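Local coordinates for protein SPT6 (Antonospora locustae, PDB 2XP1) that acts as a transcription elongation factor and histone chaperone, whose C-terminal tandem SH2 domains probably mediate its interaction with RNA polymerase II, at residues K52-H60 with Y128-K136; Y6-H14 with E64-C72. All coordinates share one frame; numbering follows the deposited sequence.

Interaction 1 of 2, residues K52-H60 with Y128-K136; sequences KFASDVFVH and YFSRKYPGK. With SO4 (sulfate ion), chain C.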
loop_
_atom_site.group_PDB
_atom_site.type_symbol
_atom_site.label_atom_id
_atom_site.label_comp_id
_atom_site.label_asym_id
_atom_site.label_seq_id
_atom_site.Cartn_x
_atom_site.Cartn_y
_atom_site.Cartn_z
ATOM N N LYS A 52 -6.891 19.273 -5.963
ATOM C CA LYS A 52 -7.989 19.496 -6.901
ATOM C C LYS A 52 -8.015 18.330 -7.898
ATOM O O LYS A 52 -7.085 18.155 -8.680
ATOM C CB LYS A 52 -7.756 20.828 -7.636
ATOM C CG LYS A 52 -8.492 20.993 -8.961
ATOM C CD LYS A 52 -8.377 22.420 -9.548
ATOM C CE LYS A 52 -7.000 22.701 -10.167
ATOM N NZ LYS A 52 -6.804 24.193 -10.453
ATOM N N PHE A 53 -9.048 17.500 -7.851
ATOM C CA PHE A 53 -9.132 16.379 -8.808
ATOM C C PHE A 53 -9.709 16.864 -10.119
ATOM O O PHE A 53 -9.264 16.427 -11.185
ATOM C CB PHE A 53 -9.931 15.216 -8.233
ATOM C CG PHE A 53 -9.082 14.226 -7.495
ATOM C CD1 PHE A 53 -8.034 14.659 -6.688
ATOM C CD2 PHE A 53 -9.351 12.881 -7.556
ATOM C CE1 PHE A 53 -7.250 13.752 -5.996
ATOM C CE2 PHE A 53 -8.547 11.962 -6.881
ATOM C CZ PHE A 53 -7.518 12.398 -6.108
ATOM N N ALA A 54 -10.656 17.799 -10.016
ATOM C CA ALA A 54 -11.362 18.409 -11.123
ATOM C C ALA A 54 -12.011 19.649 -10.531
ATOM O O ALA A 54 -12.095 19.784 -9.300
ATOM C CB ALA A 54 -12.437 17.472 -11.673
ATOM N N SER A 55 -12.449 20.538 -11.416
ATOM C CA SER A 55 -13.141 21.797 -11.098
ATOM C C SER A 55 -14.029 21.829 -9.846
ATOM O O SER A 55 -14.109 22.854 -9.158
ATOM C CB SER A 55 -14.013 22.186 -12.285
ATOM O OG SER A 55 -13.234 22.502 -13.423
ATOM N N ASP A 56 -14.744 20.735 -9.596
ATOM C CA ASP A 56 -15.613 20.657 -8.440
ATOM C C ASP A 56 -15.319 19.423 -7.624
ATOM O O ASP A 56 -16.148 19.021 -6.824
ATOM C CB ASP A 56 -17.089 20.669 -8.851
ATOM C CG ASP A 56 -17.487 19.435 -9.618
ATOM O OD1 ASP A 56 -16.602 18.795 -10.236
ATOM O OD2 ASP A 56 -18.694 19.114 -9.618
ATOM N N VAL A 57 -14.144 18.820 -7.806
ATOM C CA VAL A 57 -13.744 17.683 -6.959
ATOM C C VAL A 57 -12.484 17.979 -6.193
ATOM O O VAL A 57 -11.411 18.142 -6.777
ATOM C CB VAL A 57 -13.587 16.392 -7.753
ATOM C CG1 VAL A 57 -13.276 15.224 -6.799
ATOM C CG2 VAL A 57 -14.871 16.113 -8.572
ATOM N N PHE A 58 -12.602 18.045 -4.878
ATOM C CA PHE A 58 -11.432 18.313 -4.055
ATOM C C PHE A 58 -11.196 17.226 -3.005
ATOM O O PHE A 58 -12.137 16.762 -2.367
ATOM C CB PHE A 58 -11.538 19.710 -3.433
ATOM C CG PHE A 58 -11.645 20.794 -4.457
ATOM C CD1 PHE A 58 -12.883 21.190 -4.930
ATOM C CD2 PHE A 58 -10.506 21.401 -4.979
ATOM C CE1 PHE A 58 -12.996 22.170 -5.908
ATOM C CE2 PHE A 58 -10.610 22.376 -5.968
ATOM C CZ PHE A 58 -11.853 22.767 -6.423
ATOM N N VAL A 59 -9.948 16.804 -2.838
ATOM C CA VAL A 59 -9.658 15.832 -1.820
ATOM C C VAL A 59 -8.881 16.536 -0.714
ATOM O O VAL A 59 -7.866 17.208 -0.987
ATOM C CB VAL A 59 -8.834 14.691 -2.406
ATOM C CG1 VAL A 59 -8.248 13.860 -1.325
ATOM C CG2 VAL A 59 -9.730 13.817 -3.280
ATOM N N HIS A 60 -9.378 16.399 0.516
ATOM C CA HIS A 60 -8.780 16.959 1.720
ATOM C C HIS A 60 -8.193 15.841 2.572
ATOM O O HIS A 60 -8.959 15.013 3.088
ATOM C CB HIS A 60 -9.897 17.646 2.497
ATOM C CG HIS A 60 -10.443 18.844 1.791
ATOM N ND1 HIS A 60 -10.188 20.129 2.205
ATOM C CD2 HIS A 60 -11.159 18.954 0.648
ATOM C CE1 HIS A 60 -10.769 20.982 1.379
ATOM N NE2 HIS A 60 -11.369 20.294 0.424
ATOM N N TYR A 128 -15.274 8.578 -14.910
ATOM C CA TYR A 128 -15.390 9.943 -14.433
ATOM C C TYR A 128 -15.132 9.988 -12.932
ATOM O O TYR A 128 -15.325 8.996 -12.244
ATOM C CB TYR A 128 -16.752 10.522 -14.775
ATOM C CG TYR A 128 -17.969 9.680 -14.402
ATOM C CD1 TYR A 128 -18.624 9.866 -13.174
ATOM C CD2 TYR A 128 -18.491 8.736 -15.293
ATOM C CE1 TYR A 128 -19.744 9.126 -12.836
ATOM C CE2 TYR A 128 -19.617 7.984 -14.962
ATOM C CZ TYR A 128 -20.229 8.192 -13.732
ATOM O OH TYR A 128 -21.333 7.462 -13.390
ATOM N N PHE A 129 -14.657 11.120 -12.428
ATOM C CA PHE A 129 -14.388 11.232 -10.995
ATOM C C PHE A 129 -15.689 11.308 -10.280
ATOM O O PHE A 129 -16.619 11.914 -10.785
ATOM C CB PHE A 129 -13.573 12.479 -10.673
ATOM C CG PHE A 129 -12.141 12.324 -11.023
ATOM C CD1 PHE A 129 -11.578 13.092 -12.003
ATOM C CD2 PHE A 129 -11.370 11.365 -10.411
ATOM C CE1 PHE A 129 -10.256 12.942 -12.338
ATOM C CE2 PHE A 129 -10.065 11.193 -10.777
ATOM C CZ PHE A 129 -9.512 11.998 -11.759
ATOM N N SER A 130 -15.718 10.683 -9.108
ATOM C CA SER A 130 -16.878 10.693 -8.212
ATOM C C SER A 130 -16.964 12.027 -7.505
ATOM O O SER A 130 -15.953 12.521 -6.984
ATOM C CB SER A 130 -16.737 9.600 -7.117
ATOM O OG SER A 130 -17.854 9.641 -6.208
ATOM N N ARG A 131 -18.183 12.573 -7.454
ATOM C CA ARG A 131 -18.504 13.763 -6.653
ATOM C C ARG A 131 -19.053 13.366 -5.262
ATOM O O ARG A 131 -18.882 14.109 -4.280
ATOM C CB ARG A 131 -19.501 14.662 -7.400
ATOM C CG ARG A 131 -18.872 15.572 -8.461
ATOM C CD ARG A 131 -18.327 14.816 -9.706
ATOM N NE ARG A 131 -17.758 15.761 -10.669
ATOM C CZ ARG A 131 -16.964 15.477 -11.706
ATOM N NH1 ARG A 131 -16.592 14.231 -12.028
ATOM N NH2 ARG A 131 -16.537 16.494 -12.441
ATOM N N LYS A 132 -19.699 12.202 -5.181
ATOM C CA LYS A 132 -20.195 11.674 -3.913
ATOM C C LYS A 132 -19.034 11.266 -3.028
ATOM O O LYS A 132 -19.104 11.420 -1.802
ATOM C CB LYS A 132 -21.151 10.494 -4.137
ATOM C CG LYS A 132 -22.271 10.777 -5.117
ATOM C CD LYS A 132 -23.468 9.820 -4.922
ATOM C CE LYS A 132 -24.573 10.047 -5.976
ATOM N NZ LYS A 132 -25.937 9.553 -5.587
ATOM N N TYR A 133 -17.957 10.770 -3.643
ATOM C CA TYR A 133 -16.759 10.388 -2.892
ATOM C C TYR A 133 -15.476 10.953 -3.492
ATOM O O TYR A 133 -14.737 10.267 -4.209
ATOM C CB TYR A 133 -16.697 8.864 -2.600
ATOM C CG TYR A 133 -17.996 8.333 -1.980
ATOM C CD1 TYR A 133 -19.015 7.855 -2.786
ATOM C CD2 TYR A 133 -18.213 8.359 -0.598
ATOM C CE1 TYR A 133 -20.224 7.397 -2.245
ATOM C CE2 TYR A 133 -19.436 7.897 -0.038
ATOM C CZ TYR A 133 -20.427 7.415 -0.880
ATOM O OH TYR A 133 -21.627 6.946 -0.389
ATOM N N PRO A 134 -15.207 12.234 -3.204
ATOM C CA PRO A 134 -14.066 12.880 -3.820
ATOM C C PRO A 134 -12.861 12.046 -3.521
ATOM O O PRO A 134 -12.622 11.711 -2.354
ATOM C CB PRO A 134 -13.967 14.201 -3.047
ATOM C CG PRO A 134 -15.364 14.476 -2.633
ATOM C CD PRO A 134 -15.963 13.149 -2.330
ATOM N N GLY A 135 -12.081 11.744 -4.548
ATOM C CA GLY A 135 -10.938 10.853 -4.399
ATOM C C GLY A 135 -11.193 9.527 -5.099
ATOM O O GLY A 135 -10.246 8.807 -5.394
ATOM N N LYS A 136 -12.455 9.181 -5.341
ATOM C CA LYS A 136 -12.767 7.984 -6.138
ATOM C C LYS A 136 -12.978 8.262 -7.643
ATOM O O LYS A 136 -13.685 9.197 -8.050
ATOM C CB LYS A 136 -14.024 7.283 -5.612
ATOM C CG LYS A 136 -13.964 6.841 -4.132
ATOM C CD LYS A 136 -12.902 5.763 -3.927
ATOM C CE LYS A 136 -12.392 5.706 -2.482
ATOM N NZ LYS A 136 -11.494 4.494 -2.289
HETATM S S SO4 C . -20.756 9.414 -8.061
HETATM O O1 SO4 C . -22.196 9.142 -8.135
HETATM O O2 SO4 C . -20.555 10.856 -7.868
HETATM O O3 SO4 C . -20.093 9.011 -9.297
HETATM O O4 SO4 C . -20.183 8.653 -6.960
#

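Interaction 2 of 2, residues Y6-H14 with E64-C72; sequences YTNPRFYKH and EEHSEHYTC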
loop_
_atom_site.group_PDB
_atom_site.type_symbol
_atom_site.label_atom_id
_atom_site.label_comp_id
_atom_site.label_asym_id
_atom_site.label_seq_id
_atom_site.Cartn_x
_atom_site.Cartn_y
_atom_site.Cartn_z
ATOM N N TYR A 6 2.874 25.693 22.698
ATOM C CA TYR A 6 3.059 27.109 22.985
ATOM C C TYR A 6 3.698 27.829 21.806
ATOM O O TYR A 6 3.731 29.061 21.740
ATOM C CB TYR A 6 3.957 27.261 24.222
ATOM C CG TYR A 6 3.267 27.045 25.543
ATOM C CD1 TYR A 6 2.825 25.788 25.931
ATOM C CD2 TYR A 6 3.070 28.105 26.405
ATOM C CE1 TYR A 6 2.193 25.608 27.151
ATOM C CE2 TYR A 6 2.459 27.943 27.619
ATOM C CZ TYR A 6 2.017 26.699 27.997
ATOM O OH TYR A 6 1.403 26.571 29.229
ATOM N N THR A 7 4.227 27.026 20.895
ATOM C CA THR A 7 4.914 27.493 19.690
ATOM C C THR A 7 3.960 27.284 18.527
ATOM O O THR A 7 3.111 26.401 18.577
ATOM C CB THR A 7 6.165 26.627 19.399
ATOM O OG1 THR A 7 5.739 25.280 19.176
ATOM C CG2 THR A 7 7.192 26.654 20.579
ATOM N N ASN A 8 4.091 28.084 17.470
ATOM C CA ASN A 8 3.258 27.864 16.292
ATOM C C ASN A 8 3.589 26.511 15.677
ATOM O O ASN A 8 4.748 26.076 15.718
ATOM C CB ASN A 8 3.422 28.979 15.260
ATOM C CG ASN A 8 3.019 30.342 15.806
ATOM O OD1 ASN A 8 1.879 30.794 15.603
ATOM N ND2 ASN A 8 3.945 30.999 16.522
ATOM N N PRO A 9 2.571 25.837 15.113
ATOM C CA PRO A 9 2.870 24.597 14.407
ATOM C C PRO A 9 3.912 24.901 13.352
ATOM O O PRO A 9 3.861 25.950 12.710
ATOM C CB PRO A 9 1.539 24.204 13.771
ATOM C CG PRO A 9 0.584 25.313 14.055
ATOM C CD PRO A 9 1.132 26.149 15.142
ATOM N N ARG A 10 4.871 24.000 13.211
ATOM C CA ARG A 10 5.957 24.169 12.243
ATOM C C ARG A 10 5.489 24.307 10.779
ATOM O O ARG A 10 6.127 24.998 9.962
ATOM C CB ARG A 10 6.992 23.056 12.402
ATOM C CG ARG A 10 7.672 23.031 13.801
ATOM C CD ARG A 10 8.614 21.798 13.991
ATOM N NE ARG A 10 7.919 20.497 13.995
ATOM C CZ ARG A 10 7.877 19.665 12.956
ATOM N NH1 ARG A 10 8.498 20.003 11.827
ATOM N NH2 ARG A 10 7.217 18.496 13.028
ATOM N N PHE A 11 4.365 23.695 10.438
ATOM C CA PHE A 11 3.934 23.789 9.061
ATOM C C PHE A 11 3.501 25.203 8.647
ATOM O O PHE A 11 3.386 25.489 7.451
ATOM C CB PHE A 11 2.878 22.740 8.749
ATOM C CG PHE A 11 1.689 22.807 9.624
ATOM C CD1 PHE A 11 0.733 23.777 9.432
ATOM C CD2 PHE A 11 1.507 21.874 10.625
ATOM C CE1 PHE A 11 -0.391 23.830 10.228
ATOM C CE2 PHE A 11 0.385 21.921 11.431
ATOM C CZ PHE A 11 -0.551 22.911 11.241
ATOM N N TYR A 12 3.281 26.091 9.625
ATOM C CA TYR A 12 2.969 27.510 9.322
ATOM C C TYR A 12 4.093 28.142 8.532
ATOM O O TYR A 12 3.860 28.898 7.625
ATOM C CB TYR A 12 2.711 28.325 10.594
ATOM C CG TYR A 12 1.275 28.252 11.157
ATOM C CD1 TYR A 12 0.468 27.141 10.949
ATOM C CD2 TYR A 12 0.762 29.291 11.924
ATOM C CE1 TYR A 12 -0.823 27.064 11.469
ATOM C CE2 TYR A 12 -0.542 29.231 12.450
ATOM C CZ TYR A 12 -1.325 28.121 12.216
ATOM O OH TYR A 12 -2.608 28.057 12.748
ATOM N N LYS A 13 5.316 27.761 8.841
ATOM C CA LYS A 13 6.512 28.291 8.176
ATOM C C LYS A 13 6.705 27.722 6.745
ATOM O O LYS A 13 7.560 28.200 5.986
ATOM C CB LYS A 13 7.772 28.021 9.045
ATOM C CG LYS A 13 7.675 28.516 10.509
ATOM C CD LYS A 13 9.001 28.310 11.332
ATOM C CE LYS A 13 8.970 29.172 12.632
ATOM N NZ LYS A 13 10.112 29.011 13.634
ATOM N N HIS A 14 5.924 26.700 6.386
ATOM C CA HIS A 14 6.110 26.082 5.087
ATOM C C HIS A 14 5.475 26.903 3.958
ATOM O O HIS A 14 4.354 27.378 4.103
ATOM C CB HIS A 14 5.592 24.664 5.041
ATOM C CG HIS A 14 6.112 23.909 3.866
ATOM N ND1 HIS A 14 5.430 23.833 2.673
ATOM C CD2 HIS A 14 7.279 23.249 3.679
ATOM C CE1 HIS A 14 6.138 23.126 1.811
ATOM N NE2 HIS A 14 7.269 22.766 2.394
ATOM N N GLU A 64 -0.891 15.192 9.947
ATOM C CA GLU A 64 -0.592 15.439 11.348
ATOM C C GLU A 64 0.861 15.815 11.586
ATOM O O GLU A 64 1.773 15.253 10.972
ATOM C CB GLU A 64 -0.994 14.246 12.217
ATOM C CG GLU A 64 -2.495 14.025 12.225
ATOM C CD GLU A 64 -2.966 13.393 13.515
ATOM O OE1 GLU A 64 -2.710 14.018 14.567
ATOM O OE2 GLU A 64 -3.578 12.279 13.484
ATOM N N GLU A 65 1.063 16.799 12.462
ATOM C CA GLU A 65 2.398 17.216 12.855
ATOM C C GLU A 65 2.692 16.685 14.226
ATOM O O GLU A 65 1.955 16.963 15.175
ATOM C CB GLU A 65 2.521 18.731 12.882
ATOM C CG GLU A 65 3.895 19.210 13.308
ATOM C CD GLU A 65 4.061 20.714 13.153
ATOM O OE1 GLU A 65 4.029 21.427 14.189
ATOM O OE2 GLU A 65 4.192 21.180 11.980
ATOM N N HIS A 66 3.780 15.926 14.309
ATOM C CA HIS A 66 4.280 15.378 15.550
ATOM C C HIS A 66 5.632 16.005 15.748
ATOM O O HIS A 66 6.026 16.847 14.948
ATOM C CB HIS A 66 4.358 13.842 15.478
ATOM C CG HIS A 66 3.041 13.195 15.183
ATOM N ND1 HIS A 66 2.888 12.207 14.236
ATOM C CD2 HIS A 66 1.802 13.434 15.679
ATOM C CE1 HIS A 66 1.618 11.846 14.180
ATOM N NE2 HIS A 66 0.936 12.579 15.042
ATOM N N SER A 67 6.348 15.597 16.791
ATOM C CA SER A 67 7.564 16.305 17.185
ATOM C C SER A 67 8.654 16.485 16.113
ATOM O O SER A 67 9.288 17.560 16.059
ATOM C CB SER A 67 8.168 15.714 18.454
ATOM O OG SER A 67 9.225 16.551 18.873
ATOM N N GLU A 68 8.907 15.465 15.292
ATOM C CA GLU A 68 9.797 15.665 14.145
ATOM C C GLU A 68 9.141 15.285 12.829
ATOM O O GLU A 68 9.250 16.019 11.827
ATOM C CB GLU A 68 11.104 14.908 14.311
ATOM C CG GLU A 68 12.194 15.684 15.021
ATOM C CD GLU A 68 13.380 14.797 15.353
ATOM O OE1 GLU A 68 13.383 13.628 14.879
ATOM O OE2 GLU A 68 14.301 15.268 16.075
ATOM N N HIS A 69 8.430 14.163 12.842
ATOM C CA HIS A 69 7.745 13.682 11.649
ATOM C C HIS A 69 6.307 14.179 11.477
ATOM O O HIS A 69 5.707 14.748 12.372
ATOM C CB HIS A 69 7.797 12.162 11.616
ATOM C CG HIS A 69 9.192 11.612 11.710
ATOM N ND1 HIS A 69 9.902 11.571 12.892
ATOM C CD2 HIS A 69 10.002 11.058 10.770
ATOM C CE1 HIS A 69 11.086 11.018 12.679
ATOM N NE2 HIS A 69 11.170 10.694 11.398
ATOM N N TYR A 70 5.785 13.972 10.280
ATOM C CA TYR A 70 4.388 14.165 9.973
ATOM C C TYR A 70 3.792 12.779 9.664
ATOM O O TYR A 70 4.532 11.839 9.378
ATOM C CB TYR A 70 4.247 15.137 8.771
ATOM C CG TYR A 70 4.748 16.556 9.071
ATOM C CD1 TYR A 70 6.116 16.863 9.054
ATOM C CD2 TYR A 70 3.864 17.564 9.415
ATOM C CE1 TYR A 70 6.573 18.145 9.359
ATOM C CE2 TYR A 70 4.311 18.842 9.725
ATOM C CZ TYR A 70 5.658 19.124 9.681
ATOM O OH TYR A 70 6.089 20.388 10.005
ATOM N N THR A 71 2.463 12.660 9.739
ATOM C CA THR A 71 1.767 11.504 9.196
ATOM C C THR A 71 0.668 11.956 8.282
ATOM O O THR A 71 0.026 12.981 8.524
ATOM C CB THR A 71 1.132 10.613 10.265
ATOM O OG1 THR A 71 0.233 11.406 11.048
ATOM C CG2 THR A 71 2.185 10.022 11.119
ATOM N N CYS A 72 0.469 11.188 7.218
ATOM C CA CYS A 72 -0.601 11.438 6.248
ATOM C C CYS A 72 -1.023 10.092 5.682
ATOM O O CYS A 72 -0.170 9.276 5.303
ATOM C CB CYS A 72 -0.123 12.321 5.099
ATOM S SG CYS A 72 -1.508 12.879 4.042
#

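Interaction 1 of 2, residues K52-H60 with Y128-K136
Phe53 and Phe129 form an offset edge-to-face pair. The edge of Phe53 is turned toward the face of Phe129, with centroids 5.4 Å apart and planes at 65°. This is the tight, buried part of the contact. Phe53 CD2 lies 3.7 Å from Phe129 CE2, and Phe53 CE2 lies 3.6 Å from Gly135 CA. Val59 CG2 sits over one face of the Phe53 ring and comes within 3.4 Å of Gly135 N. Gly135 has no side chain to crowd that methyl, and its backbone angles (phi 110°) would set a CB against the carbonyl O of Pro134. Leu95 of helix 80-100 touches both phenyl rings. Val57 bridges to the outer side: CG1, anti to the backbone N (chi1 -176°), reaches Pro134, and CG2 lies over one face of the Arg131 guanidinium.

The outer side is looser. Asp56 and Pro134 are exposed. The salt bridge of Asp56 OD1 with Arg131 NH2 spans 3.2 Å, and the bonds from NE and NH2 to this oxygen are weak. A firmer bond runs from Arg131 NH1 to Phe129 O, 2.6 Å, near the guanidinium plane. With leucine at Arg131, Asp56 would probably lose its charged mate and Phe129 O its side-chain donor.

A sulfate, probably from the crystallisation liquor, sits on the side of loop 130-135 away from 52-60. Sulfate O2 accepts from the N atoms of Arg131 and Lys132, and Ser130 OG bonds O4 at 2.6 Å. Ser130 OG also accepts from Tyr133 N, an ST motif. Tyr150 and Thr138 complete the site. The turn linking strands 46-52 and 57-65 of one SH2 sheet packs on the loop between strands 124-129 and 136-142 of the other, which probably corresponds to the phosphate-binding BC loop of SH2 domains.

Interaction 2 of 2, residues Y6-H14 with E64-C72
The guanidinium of Arg10 stacks on the carboxylate of Glu65. Glu65 CD lies 3.6 Å above the guanidinium plane, off its centre, with the two planes 26° apart. Tyr70 OH lies over the same face of the guanidinium. It is 3.0 Å from Arg10 NH1, but the angle is poor for a hydrogen bond. At the guanidinium edge, Arg10 NH2 donates to His66 O at 2.8 Å. This bond is in the guanidinium plane and runs nearly along the C=O axis. The Phe11 ring carries Pro9 CB on one face and has Tyr70 CE2 at its edge, 4.2 Å from Phe11 CD2.

Glu65 reaches across with an extended chain, its CG anti to the backbone N (chi1 179°). This brings both oxygens to the start of the turn at residues 10-13. Glu65 OE1 accepts from Arg10 N at 2.9 Å through its syn lone pair. Glu65 OE2 takes a weak bond from Phe11 N at 3.0 Å. Beyond this contact, the ring of His66 stacks on His69 of the second subunit.

One carboxylate therefore meets two backbone N-H groups and a guanidinium face. The stack brings opposite charges together with no N-H of the guanidinium aimed at the carboxylate, and together these neighbours would probably favour the ionised form of Glu65.

Both interactions use strand 57-65, which carries residues of each at its two ends, yet their centres lie about 27 Å apart. Apart from adjoining in sequence, their segments do not touch. Interaction 1 is near the middle of the chain, with its centre about 6 Å from the chain centre, and joins the two SH2 sheets. The centre of interaction 2 lies about 23 Å from the chain centre. It fastens the N-terminal segment to the end of strand 57-65 away from interaction 1, beside the second subunit. The sulfate belongs to interaction 1 and is held by the second SH2 half. Interaction 1 combines apolar packing with a peripheral salt bridge, whereas interaction 2 centres on a carboxylate.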